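Purine nucleoside phosphorylase (Thermus thermophilus, PDB 6TK9) catalyses the reversible phosphorolysis of purine nucleosides such as inosine and guanosine, giving the free base and ribose 1-phosphate. Local coordinates at residues Val10-Val13 / Arg14-Asp18; Arg168-Ala171 / Arg172-Leu176; Ser190-Ser193 / Arg194-Arg198. All coordinates share one frame; numbering follows the deposited sequence.

How the contacts relate
The three contacts are local arrangements at helix ends, set in series along the chain. Contact 1 closes helix 4-14 before strand 23-27; contact 2 ends helix 161-173 ahead of strand 179-185; contact 3 runs from the loop after that strand into the start of helix 194-202. None touches another. The centres of contacts 1 and 2 lie about 37 Å apart. Those of contacts 2 and 3 are about 33 Å apart. Contacts 1 and 3, with centres about 43 Å apart, sit on opposite sides of the chain's centre. Contacts 2 and 3 fall within the phosphorylase superfamily range and meet two different neighbouring subunits, so these helix ends also lie at subunit interfaces of the six-chain assembly, whereas contact 1 touches no other chain.

Contact 1 of 3, residues Val10-Val13 / Arg14-Asp18; sequences VAYV and RSKTD
The carbonyl oxygen of Y12 is gripped twice by S15: its hydroxyl OG donates to Y12 O at 2.7 Å, tilted 21° from the carbonyl plane, and S15 N adds a weak bond to the same atom. The next carbonyl oxygen, V13 O, receives K16 N at 2.8 Å, the donor standing well above the carbonyl plane, with a weak bond from T17 N besides. R14 N still makes the regular helical bond to V10 O (3.0 Å, N-H...O 168°), so the winding changes just beyond this point. The side chains follow the turn. R14 runs extended from CG to NE alongside V10, pointing the same way, and V10 CG1 lies over one face of the guanidinium, 3.6 Å from R14 CZ. K16 bends at chi2 (-60°), which brings its CE obliquely to the Y12 phenol, 3.5 Å from Y12 OH. With a serine in place of Y12, K16 CE would probably lose the phenol it touches, leaving the end of the lysine freer to turn, while I44, E48 and P50 would lose a neighbour. V13 faces inward onto I44, L66 and L102, joining the helix to strands 39-45 and 63-66 and to helix 94-102. The pattern is that of a helix C-terminus tightening into i to i+3 turns: the S15 hydroxyl and backbone N-H groups take up Y12 O and V13 O as the chain turns toward strand 23-27.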
ATOM      1  N   VAL A  10     -33.352 -32.054  -7.400  1.00 43.65           N
ATOM      2  CA  VAL A  10     -34.133 -32.122  -6.136  1.00 50.54           C
ATOM      3  C   VAL A  10     -34.985 -33.401  -6.179  1.00 54.21           C
ATOM      4  O   VAL A  10     -34.821 -34.252  -5.270  1.00 59.48           O
ATOM      5  CB  VAL A  10     -34.981 -30.855  -5.924  1.00 53.90           C
ATOM      6  CG1 VAL A  10     -36.012 -31.024  -4.815  1.00 51.98           C
ATOM      7  CG2 VAL A  10     -34.100 -29.648  -5.649  1.00 54.48           C
ATOM      8  N   ALA A  11     -35.803 -33.549  -7.228  1.00 55.61           N
ATOM      9  CA  ALA A  11     -36.719 -34.693  -7.470  1.00 52.79           C
ATOM     10  C   ALA A  11     -35.967 -36.032  -7.375  1.00 51.46           C
ATOM     11  O   ALA A  11     -36.507 -36.968  -6.762  1.00 51.51           O
ATOM     12  CB  ALA A  11     -37.403 -34.539  -8.809  1.00 48.81           C
ATOM     13  N   TYR A  12     -34.774 -36.151  -7.959  1.00 52.38           N
ATOM     14  CA  TYR A  12     -34.015 -37.428  -7.928  1.00 51.53           C
ATOM     15  C   TYR A  12     -33.678 -37.773  -6.472  1.00 54.05           C
ATOM     16  O   TYR A  12     -33.752 -38.976  -6.138  1.00 55.00           O
ATOM     17  CB  TYR A  12     -32.779 -37.401  -8.827  1.00 47.60           C
ATOM     18  CG  TYR A  12     -32.010 -38.696  -8.791  1.00 48.23           C
ATOM     19  CD1 TYR A  12     -32.371 -39.772  -9.588  1.00 47.87           C
ATOM     20  CD2 TYR A  12     -30.942 -38.864  -7.923  1.00 49.19           C
ATOM     21  CE1 TYR A  12     -31.676 -40.974  -9.536  1.00 48.21           C
ATOM     22  CE2 TYR A  12     -30.243 -40.060  -7.853  1.00 49.11           C
ATOM     23  CZ  TYR A  12     -30.619 -41.128  -8.653  1.00 49.87           C
ATOM     24  OH  TYR A  12     -29.923 -42.306  -8.576  1.00 48.75           O
ATOM     25  N   VAL A  13     -33.359 -36.775  -5.632  1.00 53.68           N
ATOM     26  CA  VAL A  13     -33.000 -36.996  -4.197  1.00 54.86           C
ATOM     27  C   VAL A  13     -34.278 -37.387  -3.439  1.00 57.96           C
ATOM     28  O   VAL A  13     -34.241 -38.365  -2.663  1.00 65.01           O
ATOM     29  CB  VAL A  13     -32.275 -35.787  -3.569  1.00 52.78           C
ATOM     30  CG1 VAL A  13     -32.060 -35.972  -2.078  1.00 47.16           C
ATOM     31  CG2 VAL A  13     -30.933 -35.514  -4.231  1.00 51.68           C
ATOM     32  N   ARG A  14     -35.385 -36.691  -3.693  1.00 58.05           N
ATOM     33  CA  ARG A  14     -36.726 -37.015  -3.136  1.00 55.79           C
ATOM     34  C   ARG A  14     -37.194 -38.398  -3.631  1.00 55.12           C
ATOM     35  O   ARG A  14     -38.065 -38.978  -2.980  1.00 61.32           O
ATOM     36  CB  ARG A  14     -37.722 -35.896  -3.461  1.00 55.86           C
ATOM     37  CG  ARG A  14     -37.540 -34.637  -2.614  1.00 61.70           C
ATOM     38  CD  ARG A  14     -38.473 -33.507  -3.047  1.00 64.73           C
ATOM     39  NE  ARG A  14     -38.368 -32.261  -2.276  1.00 69.71           N
ATOM     40  CZ  ARG A  14     -38.862 -31.061  -2.646  1.00 63.06           C
ATOM     41  NH1 ARG A  14     -39.499 -30.902  -3.797  1.00 57.60           N
ATOM     42  NH2 ARG A  14     -38.704 -30.009  -1.858  1.00 58.63           N
ATOM     43  N   SER A  15     -36.627 -38.941  -4.708  1.00 55.66           N
ATOM     44  CA  SER A  15     -36.922 -40.321  -5.180  1.00 56.00           C
ATOM     45  C   SER A  15     -36.260 -41.316  -4.230  1.00 56.34           C
ATOM     46  O   SER A  15     -36.644 -42.481  -4.280  1.00 66.17           O
ATOM     47  CB  SER A  15     -36.482 -40.581  -6.623  1.00 55.24           C
ATOM     48  OG  SER A  15     -35.189 -41.198  -6.683  1.00 53.70           O
ATOM     49  N   LYS A  16     -35.275 -40.883  -3.441  1.00 57.88           N
ATOM     50  CA  LYS A  16     -34.524 -41.761  -2.502  1.00 58.45           C
ATOM     51  C   LYS A  16     -34.998 -41.540  -1.062  1.00 57.90           C
ATOM     52  O   LYS A  16     -34.787 -42.454  -0.244  1.00 59.31           O
ATOM     53  CB  LYS A  16     -33.017 -41.504  -2.568  1.00 58.22           C
ATOM     54  CG  LYS A  16     -32.389 -41.691  -3.939  1.00 64.05           C
ATOM     55  CD  LYS A  16     -32.551 -43.083  -4.514  1.00 64.94           C
ATOM     56  CE  LYS A  16     -32.121 -43.170  -5.962  1.00 60.66           C
ATOM     57  NZ  LYS A  16     -31.806 -44.564  -6.327  1.00 61.95           N
ATOM     58  N   THR A  17     -35.598 -40.389  -0.746  1.00 49.94           N
ATOM     59  CA  THR A  17     -35.889 -40.011   0.660  1.00 48.98           C
ATOM     60  C   THR A  17     -36.631 -38.680   0.740  1.00 45.58           C
ATOM     61  O   THR A  17     -36.246 -37.743   0.045  1.00 47.42           O
ATOM     62  CB  THR A  17     -34.604 -39.880   1.485  1.00 49.19           C
ATOM     63  OG1 THR A  17     -34.970 -39.342   2.754  1.00 47.77           O
ATOM     64  CG2 THR A  17     -33.564 -38.989   0.838  1.00 50.56           C
ATOM     65  N   ASP A  18     -37.615 -38.622   1.627  1.00 45.34           N
ATOM     66  CA  ASP A  18     -38.414 -37.418   1.949  1.00 51.69           C
ATOM     67  C   ASP A  18     -37.712 -36.645   3.077  1.00 51.08           C
ATOM     68  O   ASP A  18     -38.286 -35.646   3.534  1.00 54.67           O
ATOM     69  CB  ASP A  18     -39.856 -37.810   2.314  1.00 53.68           C
ATOM     70  CG  ASP A  18     -39.958 -38.760   3.507  1.00 59.37           C
ATOM     71  OD1 ASP A  18     -38.913 -39.296   3.931  1.00 58.28           O
ATOM     72  OD2 ASP A  18     -41.083 -38.964   4.012  1.00 68.20           O
TER

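Contact 2 of 3, residues Arg168-Ala171 / Arg172-Leu176; sequences RKVA and RRQDL
R172 bonds through its backbone to R168 and through its side chain to a second subunit. R172 N donates almost straight to R168 O (3.1 Å, N-H...O 179°), and R173 N to K169 O at 3.0 Å is nearly as linear. At the other end of the side chain, R172 NH2 forms a salt bridge with D175 OD1 of the second subunit, and D175 returns the same bridge to R172 of that subunit, a reciprocal pair across the interface. The helix closes in a Schellman motif: L176 N reaches back to A171 O at 2.9 Å, and D175 N bonds to R172 O at 2.9 Å, with D175 at the C-prime position in positive phi (46°). Q174 N meanwhile bonds to V170 O and more weakly to A171 O, so the carbonyls of V170, A171 and R172 all meet main-chain donors.

The packing centres on R172. A nearly eclipsed chi3 (4°) folds its chain back along the helix and lays one face of the guanidinium on the backbone, with K169 CA over its centre, 3.7 Å from R172 CZ. R172 NH1 comes within 3.5 Å of R168 CB, and the side chains of K169 and R172 cross at about a right angle. After the turn, L176 CD1 rests 4.1 Å from A171 CB, an apolar touch across the Schellman loop, while V170 and Q174 lie side by side.

V170, A171 and Q174 face Y263 of helix 257-270, which packs against this side of helix 161-173. R168 extends from the helix to a salt bridge with E180 on strand 179-185, the strand that the chain enters soon after L176.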
ATOM      1  N   ARG A 168     -17.744 -17.565  17.631  1.00 44.99           N
ATOM      2  CA  ARG A 168     -16.852 -17.005  18.689  1.00 48.84           C
ATOM      3  C   ARG A 168     -17.213 -17.596  20.056  1.00 47.93           C
ATOM      4  O   ARG A 168     -16.291 -18.028  20.778  1.00 42.24           O
ATOM      5  CB  ARG A 168     -16.928 -15.477  18.712  1.00 53.90           C
ATOM      6  CG  ARG A 168     -16.118 -14.821  17.607  1.00 51.01           C
ATOM      7  CD  ARG A 168     -16.646 -13.449  17.296  1.00 49.49           C
ATOM      8  NE  ARG A 168     -15.759 -12.788  16.349  1.00 51.27           N
ATOM      9  CZ  ARG A 168     -15.992 -11.604  15.798  1.00 48.51           C
ATOM     10  NH1 ARG A 168     -17.091 -10.939  16.110  1.00 47.17           N
ATOM     11  NH2 ARG A 168     -15.129 -11.090  14.942  1.00 49.11           N
ATOM     12  N   LYS A 169     -18.507 -17.631  20.386  1.00 51.53           N
ATOM     13  CA  LYS A 169     -19.031 -18.185  21.662  1.00 51.40           C
ATOM     14  C   LYS A 169     -18.566 -19.646  21.796  1.00 51.05           C
ATOM     15  O   LYS A 169     -18.017 -20.029  22.864  1.00 44.88           O
ATOM     16  CB  LYS A 169     -20.554 -18.026  21.696  1.00 56.61           C
ATOM     17  CG  LYS A 169     -21.182 -18.141  23.077  1.00 66.16           C
ATOM     18  CD  LYS A 169     -22.522 -17.446  23.184  1.00 76.16           C
ATOM     19  CE  LYS A 169     -23.245 -17.775  24.472  1.00 83.18           C
ATOM     20  NZ  LYS A 169     -23.492 -19.232  24.585  1.00 85.39           N
ATOM     21  N   VAL A 170     -18.708 -20.439  20.735  1.00 48.44           N
ATOM     22  CA  VAL A 170     -18.421 -21.896  20.818  1.00 45.81           C
ATOM     23  C   VAL A 170     -16.915 -22.096  20.980  1.00 43.85           C
ATOM     24  O   VAL A 170     -16.539 -23.048  21.664  1.00 54.63           O
ATOM     25  CB  VAL A 170     -18.996 -22.673  19.624  1.00 42.41           C
ATOM     26  CG1 VAL A 170     -18.543 -24.134  19.613  1.00 40.02           C
ATOM     27  CG2 VAL A 170     -20.512 -22.569  19.580  1.00 39.85           C
ATOM     28  N   ALA A 171     -16.080 -21.249  20.393  1.00 46.95           N
ATOM     29  CA  ALA A 171     -14.604 -21.363  20.520  1.00 52.29           C
ATOM     30  C   ALA A 171     -14.189 -21.120  21.975  1.00 53.96           C
ATOM     31  O   ALA A 171     -13.454 -21.966  22.540  1.00 56.35           O
ATOM     32  CB  ALA A 171     -13.902 -20.403  19.596  1.00 51.24           C
ATOM     33  N   ARG A 172     -14.663 -20.017  22.564  1.00 51.25           N
ATOM     34  CA  ARG A 172     -14.452 -19.686  24.003  1.00 50.98           C
ATOM     35  C   ARG A 172     -14.834 -20.903  24.852  1.00 50.95           C
ATOM     36  O   ARG A 172     -13.930 -21.431  25.509  1.00 50.07           O
ATOM     37  CB  ARG A 172     -15.210 -18.402  24.349  1.00 47.76           C
ATOM     38  CG  ARG A 172     -14.519 -17.170  23.780  1.00 46.40           C
ATOM     39  CD  ARG A 172     -15.291 -15.892  23.501  1.00 45.49           C
ATOM     40  NE  ARG A 172     -16.704 -15.775  23.847  1.00 47.45           N
ATOM     41  CZ  ARG A 172     -17.590 -15.067  23.128  1.00 47.10           C
ATOM     42  NH1 ARG A 172     -17.210 -14.435  22.026  1.00 45.32           N
ATOM     43  NH2 ARG A 172     -18.860 -15.009  23.499  1.00 47.26           N
ATOM     44  N   ARG A 173     -16.089 -21.360  24.763  1.00 51.34           N
ATOM     45  CA  ARG A 173     -16.627 -22.561  25.463  1.00 58.41           C
ATOM     46  C   ARG A 173     -15.617 -23.725  25.373  1.00 59.73           C
ATOM     47  O   ARG A 173     -15.303 -24.304  26.442  1.00 60.04           O
ATOM     48  CB  ARG A 173     -18.005 -22.907  24.883  1.00 67.76           C
ATOM     49  CG  ARG A 173     -18.910 -23.754  25.767  1.00 77.92           C
ATOM     50  CD  ARG A 173     -18.994 -25.227  25.365  1.00 95.55           C
ATOM     51  NE  ARG A 173     -18.176 -26.113  26.203  1.00108.64           N
ATOM     52  CZ  ARG A 173     -17.873 -27.392  25.938  1.00106.40           C
ATOM     53  NH1 ARG A 173     -18.308 -27.983  24.834  1.00101.34           N
ATOM     54  NH2 ARG A 173     -17.116 -28.074  26.785  1.00102.68           N
ATOM     55  N   GLN A 174     -15.064 -24.026  24.185  1.00 50.95           N
ATOM     56  CA  GLN A 174     -14.205 -25.226  23.956  1.00 48.39           C
ATOM     57  C   GLN A 174     -12.731 -24.913  24.261  1.00 48.13           C
ATOM     58  O   GLN A 174     -11.883 -25.752  23.903  1.00 51.29           O
ATOM     59  CB  GLN A 174     -14.353 -25.788  22.529  1.00 46.94           C
ATOM     60  CG  GLN A 174     -15.782 -26.187  22.158  1.00 44.69           C
ATOM     61  CD  GLN A 174     -15.948 -26.902  20.834  1.00 45.18           C
ATOM     62  OE1 GLN A 174     -17.068 -27.241  20.438  1.00 42.10           O
ATOM     63  NE2 GLN A 174     -14.843 -27.166  20.143  1.00 38.63           N
ATOM     64  N   ASP A 175     -12.432 -23.785  24.917  1.00 51.01           N
ATOM     65  CA  ASP A 175     -11.051 -23.287  25.193  1.00 51.22           C
ATOM     66  C   ASP A 175     -10.201 -23.384  23.906  1.00 51.99           C
ATOM     67  O   ASP A 175      -9.027 -23.827  23.980  1.00 51.13           O
ATOM     68  CB  ASP A 175     -10.438 -24.008  26.403  1.00 56.16           C
ATOM     69  CG  ASP A 175      -9.256 -23.279  27.034  1.00 61.44           C
ATOM     70  OD1 ASP A 175      -9.394 -22.065  27.316  1.00 63.37           O
ATOM     71  OD2 ASP A 175      -8.189 -23.918  27.218  1.00 59.40           O
ATOM     72  N   LEU A 176     -10.764 -22.933  22.775  1.00 49.98           N
ATOM     73  CA  LEU A 176     -10.178 -23.006  21.405  1.00 53.97           C
ATOM     74  C   LEU A 176      -9.912 -21.579  20.893  1.00 49.39           C
ATOM     75  O   LEU A 176     -10.844 -20.748  20.930  1.00 48.37           O
ATOM     76  CB  LEU A 176     -11.183 -23.775  20.533  1.00 60.03           C
ATOM     77  CG  LEU A 176     -10.775 -24.157  19.109  1.00 63.62           C
ATOM     78  CD1 LEU A 176     -11.265 -23.112  18.126  1.00 65.50           C
ATOM     79  CD2 LEU A 176      -9.271 -24.384  18.968  1.00 65.26           C
TER

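Contact 3 of 3, residues Ser190-Ser193 / Arg194-Arg198; sequences SFAS and RAELR
Two reciprocal hydrogen bonds between S193 and E196 form a capping box at the start of helix 194-202. S193 OG accepts from E196 N at 2.9 Å (N-H...O 163°), and S193 N donates to E196 OE1 at 2.7 Å, meeting the carboxylate oxygen on its anti side, 16° out of the carboxylate plane. The first of these depends on the S193 hydroxyl standing between the backbone N and the carbonyl carbon (chi1 79°), from where it faces the opening turn. The second needs E196 extended beyond CG, which carries OE1 back to the N-cap. L197 N to S193 O at 2.9 Å begins the regular helical bonding.

Apolar packing joins the residue before the cap to the first turn: A192 CB lies 3.5 Å from L197 CD2. A192 CB also comes within 4.0 Å of E196 CB.

Polar contacts with the third subunit add to the cap. S193 OG also bonds to Y131 O, and E196 OE2 to N133 N, of that subunit; R194 NH2 forms a salt bridge with E157 of the third subunit, while R194 NH1 bonds to R240 O and P238 O in its own chain. The cap is thus both a helix start and part of an interface.

Within the chain, A192 and L197 pack on I208, and L197 also meets L116 and A236, so the loop and the first turn of helix 194-202 pack on strand 207-209, which lies between strands 106-115 and 179-185 in the mixed sheet.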
ATOM      1  N   SER A 190      -2.082 -24.515  -9.706  1.00 35.30           N
ATOM      2  CA  SER A 190      -0.706 -24.196  -9.248  1.00 34.28           C
ATOM      3  C   SER A 190      -0.850 -23.374  -7.985  1.00 34.30           C
ATOM      4  O   SER A 190      -1.785 -22.575  -7.941  1.00 44.06           O
ATOM      5  CB  SER A 190       0.089 -23.448 -10.275  1.00 33.09           C
ATOM      6  OG  SER A 190      -0.575 -22.258 -10.656  1.00 32.05           O
ATOM      7  N   PHE A 191      -0.006 -23.594  -6.985  1.00 34.71           N
ATOM      8  CA  PHE A 191       0.013 -22.753  -5.763  1.00 35.26           C
ATOM      9  C   PHE A 191       0.538 -21.363  -6.171  1.00 34.81           C
ATOM     10  O   PHE A 191       1.109 -21.214  -7.247  1.00 34.82           O
ATOM     11  CB  PHE A 191       0.791 -23.429  -4.624  1.00 34.72           C
ATOM     12  CG  PHE A 191       0.074 -24.551  -3.904  1.00 36.32           C
ATOM     13  CD1 PHE A 191      -1.084 -24.313  -3.176  1.00 35.21           C
ATOM     14  CD2 PHE A 191       0.569 -25.857  -3.935  1.00 41.00           C
ATOM     15  CE1 PHE A 191      -1.724 -25.344  -2.501  1.00 37.22           C
ATOM     16  CE2 PHE A 191      -0.076 -26.890  -3.267  1.00 36.81           C
ATOM     17  CZ  PHE A 191      -1.227 -26.632  -2.557  1.00 37.52           C
ATOM     18  N   ALA A 192       0.292 -20.359  -5.340  1.00 32.74           N
ATOM     19  CA  ALA A 192       0.702 -18.964  -5.554  1.00 31.65           C
ATOM     20  C   ALA A 192       2.232 -18.880  -5.569  1.00 31.97           C
ATOM     21  O   ALA A 192       2.856 -19.607  -4.793  1.00 30.75           O
ATOM     22  CB  ALA A 192       0.124 -18.121  -4.453  1.00 33.69           C
ATOM     23  N   SER A 193       2.798 -18.017  -6.427  1.00 32.11           N
ATOM     24  CA  SER A 193       4.206 -17.555  -6.342  1.00 34.10           C
ATOM     25  C   SER A 193       4.368 -16.773  -5.036  1.00 36.45           C
ATOM     26  O   SER A 193       3.335 -16.345  -4.452  1.00 35.84           O
ATOM     27  CB  SER A 193       4.603 -16.695  -7.507  1.00 33.11           C
ATOM     28  OG  SER A 193       4.108 -15.363  -7.339  1.00 36.72           O
ATOM     29  N   ARG A 194       5.619 -16.561  -4.620  1.00 37.44           N
ATOM     30  CA  ARG A 194       5.955 -15.689  -3.474  1.00 36.47           C
ATOM     31  C   ARG A 194       5.276 -14.328  -3.692  1.00 37.43           C
ATOM     32  O   ARG A 194       4.532 -13.887  -2.792  1.00 39.72           O
ATOM     33  CB  ARG A 194       7.472 -15.601  -3.306  1.00 39.46           C
ATOM     34  CG  ARG A 194       8.116 -16.887  -2.809  1.00 44.20           C
ATOM     35  CD  ARG A 194       9.528 -16.623  -2.332  1.00 50.00           C
ATOM     36  NE  ARG A 194      10.305 -17.830  -2.086  1.00 55.85           N
ATOM     37  CZ  ARG A 194      10.302 -18.538  -0.960  1.00 57.29           C
ATOM     38  NH1 ARG A 194       9.545 -18.188   0.066  1.00 59.02           N
ATOM     39  NH2 ARG A 194      11.057 -19.617  -0.873  1.00 59.39           N
ATOM     40  N   ALA A 195       5.457 -13.722  -4.867  1.00 32.85           N
ATOM     41  CA  ALA A 195       4.974 -12.365  -5.191  1.00 31.52           C
ATOM     42  C   ALA A 195       3.446 -12.341  -5.183  1.00 35.21           C
ATOM     43  O   ALA A 195       2.881 -11.330  -4.708  1.00 35.48           O
ATOM     44  CB  ALA A 195       5.524 -11.929  -6.519  1.00 34.34           C
ATOM     45  N   GLU A 196       2.799 -13.412  -5.664  1.00 36.55           N
ATOM     46  CA  GLU A 196       1.321 -13.539  -5.609  1.00 35.01           C
ATOM     47  C   GLU A 196       0.877 -13.623  -4.144  1.00 36.03           C
ATOM     48  O   GLU A 196      -0.119 -12.952  -3.800  1.00 36.00           O
ATOM     49  CB  GLU A 196       0.836 -14.745  -6.404  1.00 36.24           C
ATOM     50  CG  GLU A 196       0.785 -14.506  -7.897  1.00 37.55           C
ATOM     51  CD  GLU A 196       0.715 -15.778  -8.735  1.00 40.06           C
ATOM     52  OE1 GLU A 196       1.109 -16.848  -8.198  1.00 42.08           O
ATOM     53  OE2 GLU A 196       0.247 -15.705  -9.916  1.00 37.36           O
ATOM     54  N   LEU A 197       1.571 -14.386  -3.290  1.00 36.29           N
ATOM     55  CA  LEU A 197       1.167 -14.468  -1.861  1.00 38.09           C
ATOM     56  C   LEU A 197       1.273 -13.066  -1.255  1.00 42.14           C
ATOM     57  O   LEU A 197       0.311 -12.637  -0.561  1.00 43.17           O
ATOM     58  CB  LEU A 197       2.037 -15.455  -1.086  1.00 39.20           C
ATOM     59  CG  LEU A 197       1.837 -16.943  -1.378  1.00 39.79           C
ATOM     60  CD1 LEU A 197       2.839 -17.755  -0.560  1.00 34.27           C
ATOM     61  CD2 LEU A 197       0.406 -17.393  -1.088  1.00 40.44           C
ATOM     62  N   ARG A 198       2.388 -12.373  -1.521  1.00 43.91           N
ATOM     63  CA  ARG A 198       2.641 -11.014  -0.987  1.00 44.90           C
ATOM     64  C   ARG A 198       1.520 -10.110  -1.481  1.00 41.05           C
ATOM     65  O   ARG A 198       0.940  -9.394  -0.653  1.00 35.37           O
ATOM     66  CB  ARG A 198       4.007 -10.459  -1.397  1.00 51.93           C
ATOM     67  CG  ARG A 198       4.442  -9.285  -0.531  1.00 64.71           C
ATOM     68  CD  ARG A 198       5.800  -8.714  -0.901  1.00 78.98           C
ATOM     69  NE  ARG A 198       5.965  -7.351  -0.395  1.00 88.40           N
ATOM     70  CZ  ARG A 198       6.565  -6.350  -1.042  1.00 99.33           C
ATOM     71  NH1 ARG A 198       7.060  -6.526  -2.260  1.00 97.13           N
ATOM     72  NH2 ARG A 198       6.650  -5.161  -0.469  1.00101.54           N
TER